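KaiC domain-containing protein (Pyrococcus horikoshii, PDB 2ZTS) binds ADP and magnesium and is probably an ATP-binding, KaiC-like P-loop protein whose cellular role is not established. Local coordinates at residues E154-I157 with R158-L161; V120-F123 with L124-I127. One frame throughout, in Å; residues are numbered along the deposited sequence.

Contact 1. Residues E154-I157 with R158-L161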
loop_
_atom_site.group_PDB
_atom_site.type_symbol
_atom_site.label_atom_id
_atom_site.label_comp_id
_atom_site.label_asym_id
_atom_site.label_seq_id
_atom_site.Cartn_x
_atom_site.Cartn_y
_atom_site.Cartn_z
ATOM N N GLU C 154 -8.749 -12.833 14.010
ATOM C CA GLU C 154 -9.211 -12.964 12.652
ATOM C C GLU C 154 -8.183 -13.660 11.779
ATOM O O GLU C 154 -8.525 -14.540 11.011
ATOM C CB GLU C 154 -9.578 -11.560 12.055
ATOM C CG GLU C 154 -10.004 -11.610 10.594
ATOM C CD GLU C 154 -10.521 -10.281 10.050
ATOM O OE1 GLU C 154 -10.542 -9.315 10.819
ATOM O OE2 GLU C 154 -10.916 -10.194 8.854
ATOM N N ARG C 155 -6.906 -13.336 11.946
ATOM C CA ARG C 155 -5.864 -14.048 11.212
ATOM C C ARG C 155 -5.706 -15.585 11.461
ATOM O O ARG C 155 -5.048 -16.218 10.699
ATOM C CB ARG C 155 -4.525 -13.391 11.418
ATOM C CG ARG C 155 -3.867 -13.640 12.797
ATOM C CD ARG C 155 -2.703 -12.632 13.049
ATOM N NE ARG C 155 -1.687 -13.165 13.957
ATOM C CZ ARG C 155 -0.383 -13.408 13.670
ATOM N NH1 ARG C 155 0.147 -13.180 12.455
ATOM N NH2 ARG C 155 0.402 -13.889 14.646
ATOM N N LYS C 156 -6.316 -16.152 12.487
ATOM C CA LYS C 156 -6.329 -17.608 12.679
ATOM C C LYS C 156 -7.223 -18.329 11.680
ATOM O O LYS C 156 -7.339 -19.527 11.704
ATOM C CB LYS C 156 -6.759 -17.999 14.106
ATOM C CG LYS C 156 -6.002 -17.273 15.280
ATOM C CD LYS C 156 -4.525 -17.665 15.413
ATOM C CE LYS C 156 -4.221 -18.418 16.687
ATOM N NZ LYS C 156 -3.193 -19.530 16.377
ATOM N N ILE C 157 -7.868 -17.588 10.786
ATOM C CA ILE C 157 -8.549 -18.158 9.687
ATOM C C ILE C 157 -7.598 -19.060 8.920
ATOM O O ILE C 157 -8.013 -20.053 8.351
ATOM C CB ILE C 157 -9.146 -17.043 8.782
ATOM C CG1 ILE C 157 -10.167 -17.627 7.780
ATOM C CG2 ILE C 157 -8.035 -16.291 8.064
ATOM C CD1 ILE C 157 -11.314 -18.489 8.331
ATOM N N ARG C 158 -6.312 -18.735 8.937
ATOM C CA ARG C 158 -5.317 -19.578 8.294
ATOM C C ARG C 158 -5.411 -21.043 8.837
ATOM O O ARG C 158 -5.629 -21.973 8.078
ATOM C CB ARG C 158 -3.946 -18.997 8.524
ATOM C CG ARG C 158 -2.835 -19.806 7.932
ATOM C CD ARG C 158 -1.506 -19.049 7.849
ATOM N NE ARG C 158 -0.953 -18.810 9.174
ATOM C CZ ARG C 158 -0.043 -19.562 9.780
ATOM N NH1 ARG C 158 0.455 -20.642 9.176
ATOM N NH2 ARG C 158 0.380 -19.230 10.995
ATOM N N GLU C 159 -5.334 -21.198 10.166
ATOM C CA GLU C 159 -5.362 -22.512 10.836
ATOM C C GLU C 159 -6.712 -23.136 10.681
ATOM O O GLU C 159 -6.826 -24.319 10.397
ATOM C CB GLU C 159 -4.953 -22.364 12.312
ATOM C CG GLU C 159 -3.453 -22.103 12.512
ATOM C CD GLU C 159 -3.110 -20.590 12.652
ATOM O OE1 GLU C 159 -3.756 -19.701 11.981
ATOM O OE2 GLU C 159 -2.171 -20.278 13.437
ATOM N N VAL C 160 -7.769 -22.316 10.743
ATOM C CA VAL C 160 -9.123 -22.811 10.538
ATOM C C VAL C 160 -9.325 -23.335 9.115
ATOM O O VAL C 160 -9.938 -24.402 8.905
ATOM C CB VAL C 160 -10.171 -21.765 10.911
ATOM C CG1 VAL C 160 -11.549 -22.230 10.607
ATOM C CG2 VAL C 160 -10.051 -21.349 12.428
ATOM N N LEU C 161 -8.765 -22.652 8.129
ATOM C CA LEU C 161 -8.878 -23.151 6.750
ATOM C C LEU C 161 -8.184 -24.506 6.526
ATOM O O LEU C 161 -8.722 -25.369 5.817
ATOM C CB LEU C 161 -8.420 -22.108 5.761
ATOM C CG LEU C 161 -9.448 -20.954 5.587
ATOM C CD1 LEU C 161 -8.867 -19.724 4.900
ATOM C CD2 LEU C 161 -10.649 -21.422 4.798
HETATM O O HOH W 1 -2.168 -17.302 11.500
#
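The backbone O of Arg155 is gripped twice: a weak hydrogen bond comes from Arg158 N at 3.3 Å, and a water donates a second. That water also accepts from Arg158 NE, 3.0 Å away, and donates to Glu159 OE1 at 2.9 Å, so one molecule ties a carbonyl of the 3-10 segment 154-156 to two side chains of the first helical turn. The two carboxylate oxygens of Glu159 have different partners. OE1 takes the water, while OE2 receives a hydrogen-bonded salt bridge from Lys156 NZ at 3.2 Å, met from above the carboxylate plane, 67° out of it. Bends at three successive torsions fold the lysine chain back to reach it. Arg158 joins this network through a long ion pair from NH2 to Glu159 OE2, which lies well out of the guanidinium plane, so that only the charges interact; its NH1 and NH2 are spent mainly on the backbone oxygens of Leu149, Leu151 and Glu152 of a second subunit. On the apolar side, Ile157 has CG1 anti to its nitrogen (chi1 -166°), and this atom lies 3.8 Å from Leu161 CD1. The backbone moves from 3-10 to alpha pairing here: Ile157 N bonds to Glu154 O, then Val160 N to Lys156 O and Leu161 N to Ile157 O at 2.7 Å. The contact spans the 3-10 lead-in and the first turn of helix 157-171, where Ile157 and Leu161 pack on Ile144 of helix 144-149 and Arg158 reaches across the subunit interface.

Contact 2. Residues V120-F123 with L124-I127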
loop_
_atom_site.group_PDB
_atom_site.type_symbol
_atom_site.label_atom_id
_atom_site.label_comp_id
_atom_site.label_asym_id
_atom_site.label_seq_id
_atom_site.Cartn_x
_atom_site.Cartn_y
_atom_site.Cartn_z
ATOM N N VAL C 120 -14.604 -23.412 16.890
ATOM C CA VAL C 120 -14.231 -23.948 15.598
ATOM C C VAL C 120 -14.455 -25.450 15.473
ATOM O O VAL C 120 -15.082 -25.897 14.503
ATOM C CB VAL C 120 -12.724 -23.626 15.277
ATOM C CG1 VAL C 120 -12.264 -24.348 13.992
ATOM C CG2 VAL C 120 -12.519 -22.141 15.109
ATOM N N ASP C 121 -13.910 -26.210 16.424
ATOM C CA ASP C 121 -13.928 -27.670 16.372
ATOM C C ASP C 121 -15.350 -28.235 16.506
ATOM O O ASP C 121 -15.709 -29.153 15.808
ATOM C CB ASP C 121 -13.008 -28.279 17.449
ATOM C CG ASP C 121 -11.529 -28.330 17.020
ATOM O OD1 ASP C 121 -11.150 -27.935 15.867
ATOM O OD2 ASP C 121 -10.654 -28.748 17.800
ATOM N N ASN C 122 -16.160 -27.690 17.402
ATOM C CA ASN C 122 -17.589 -28.039 17.429
ATOM C C ASN C 122 -18.285 -27.792 16.079
ATOM O O ASN C 122 -19.020 -28.638 15.538
ATOM C CB ASN C 122 -18.340 -27.270 18.557
ATOM C CG ASN C 122 -17.995 -27.772 19.984
ATOM O OD1 ASN C 122 -18.408 -27.164 20.992
ATOM N ND2 ASN C 122 -17.239 -28.834 20.068
ATOM N N PHE C 123 -18.027 -26.609 15.534
ATOM C CA PHE C 123 -18.564 -26.222 14.229
ATOM C C PHE C 123 -18.381 -27.288 13.168
ATOM O O PHE C 123 -19.338 -27.720 12.540
ATOM C CB PHE C 123 -17.887 -24.933 13.749
ATOM C CG PHE C 123 -18.455 -24.367 12.479
ATOM C CD1 PHE C 123 -17.634 -24.056 11.441
ATOM C CD2 PHE C 123 -19.782 -24.050 12.382
ATOM C CE1 PHE C 123 -18.125 -23.481 10.293
ATOM C CE2 PHE C 123 -20.296 -23.460 11.209
ATOM C CZ PHE C 123 -19.452 -23.182 10.177
ATOM N N LEU C 124 -17.147 -27.710 13.013
ATOM C CA LEU C 124 -16.741 -28.609 11.941
ATOM C C LEU C 124 -17.278 -30.042 12.168
ATOM O O LEU C 124 -17.750 -30.704 11.244
ATOM C CB LEU C 124 -15.170 -28.597 11.880
ATOM C CG LEU C 124 -14.375 -27.713 10.865
ATOM C CD1 LEU C 124 -15.096 -26.522 10.310
ATOM C CD2 LEU C 124 -13.067 -27.266 11.451
ATOM N N ARG C 125 -17.169 -30.513 13.408
ATOM C CA ARG C 125 -17.844 -31.737 13.866
ATOM C C ARG C 125 -19.302 -31.679 13.476
ATOM O O ARG C 125 -19.846 -32.614 12.838
ATOM C CB ARG C 125 -17.717 -31.862 15.386
ATOM C CG ARG C 125 -17.753 -33.279 15.929
ATOM C CD ARG C 125 -17.760 -33.406 17.502
ATOM N NE ARG C 125 -17.046 -32.342 18.237
ATOM C CZ ARG C 125 -15.728 -32.147 18.243
ATOM N NH1 ARG C 125 -15.215 -31.137 18.956
ATOM N NH2 ARG C 125 -14.921 -32.929 17.517
ATOM N N TYR C 126 -19.958 -30.556 13.769
ATOM C CA TYR C 126 -21.418 -30.490 13.513
ATOM C C TYR C 126 -21.757 -30.514 12.011
ATOM O O TYR C 126 -22.715 -31.151 11.601
ATOM C CB TYR C 126 -22.082 -29.330 14.263
ATOM C CG TYR C 126 -23.569 -29.427 14.227
ATOM C CD1 TYR C 126 -24.354 -28.497 13.484
ATOM C CD2 TYR C 126 -24.224 -30.493 14.893
ATOM C CE1 TYR C 126 -25.737 -28.620 13.424
ATOM C CE2 TYR C 126 -25.612 -30.635 14.835
ATOM C CZ TYR C 126 -26.370 -29.711 14.146
ATOM O OH TYR C 126 -27.736 -29.912 14.110
ATOM N N ILE C 127 -20.976 -29.843 11.169
ATOM C CA ILE C 127 -21.193 -29.940 9.730
ATOM C C ILE C 127 -20.969 -31.374 9.250
ATOM O O ILE C 127 -21.695 -31.870 8.415
ATOM C CB ILE C 127 -20.220 -29.058 8.963
ATOM C CG1 ILE C 127 -20.414 -27.573 9.335
ATOM C CG2 ILE C 127 -20.390 -29.313 7.482
ATOM C CD1 ILE C 127 -19.229 -26.709 9.024
#
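Phe123 presents one ring face to Ile127 CD1, which sits 3.8 Å from the ring centroid and 16° off the normal, a CH-pi contact between residues one helical turn apart. With its ring carbon anti to the backbone nitrogen (chi1 -174°), Phe123 also sets CD1 against Leu124 CD1 at 3.7 Å. Val120 and Leu124 run alongside each other and point the same way, CG1 to CD2 at 4.0 Å. On another side of helix 120-134 the guanidinium of Arg125 folds back along its own helix, a bend at chi3 bringing one face over Asp121 O, which lies 3.7 Å above the plane. Asn122 extends beside it. The ring of Phe123 meets Phe118 edge-to-face and touches Val65 of strand 62-66, and Tyr126 OH is hydrogen-bonded to Leu106 O and Val103 N. Regular i to i+4 backbone bonds, such as Ile127 N to Phe123 O at 3.0 Å, run through the segment. The chemistry divides the helix: carbon-to-carbon contacts lie on the side facing strand 62-66 and helix 157-171, whereas the guanidinium of exposed Arg125 lies over a backbone carbonyl oxygen, whose partial negative charge probably suits its positive one.

Overall arrangement
Both contacts are local, each at or leading into the start of a helix, and they lie in neighbouring helices on the same side of the chain's centre, their own centres about 15 Å apart. They meet directly where Val160 CG2 of contact 1 packs on Val120 CG2 of contact 2 at 3.7 Å. Contact 1 buries an arginine at a subunit interface, whereas the arginine of contact 2 is exposed. Residues 154-161 join a water-linked, charged side to a buried apolar one formed by Ile157, Val160 and Leu161. In 120-127 aromatic and aliphatic packing carries the contact, directed partly at strand 62-66, and no other subunit of the assembly touches it.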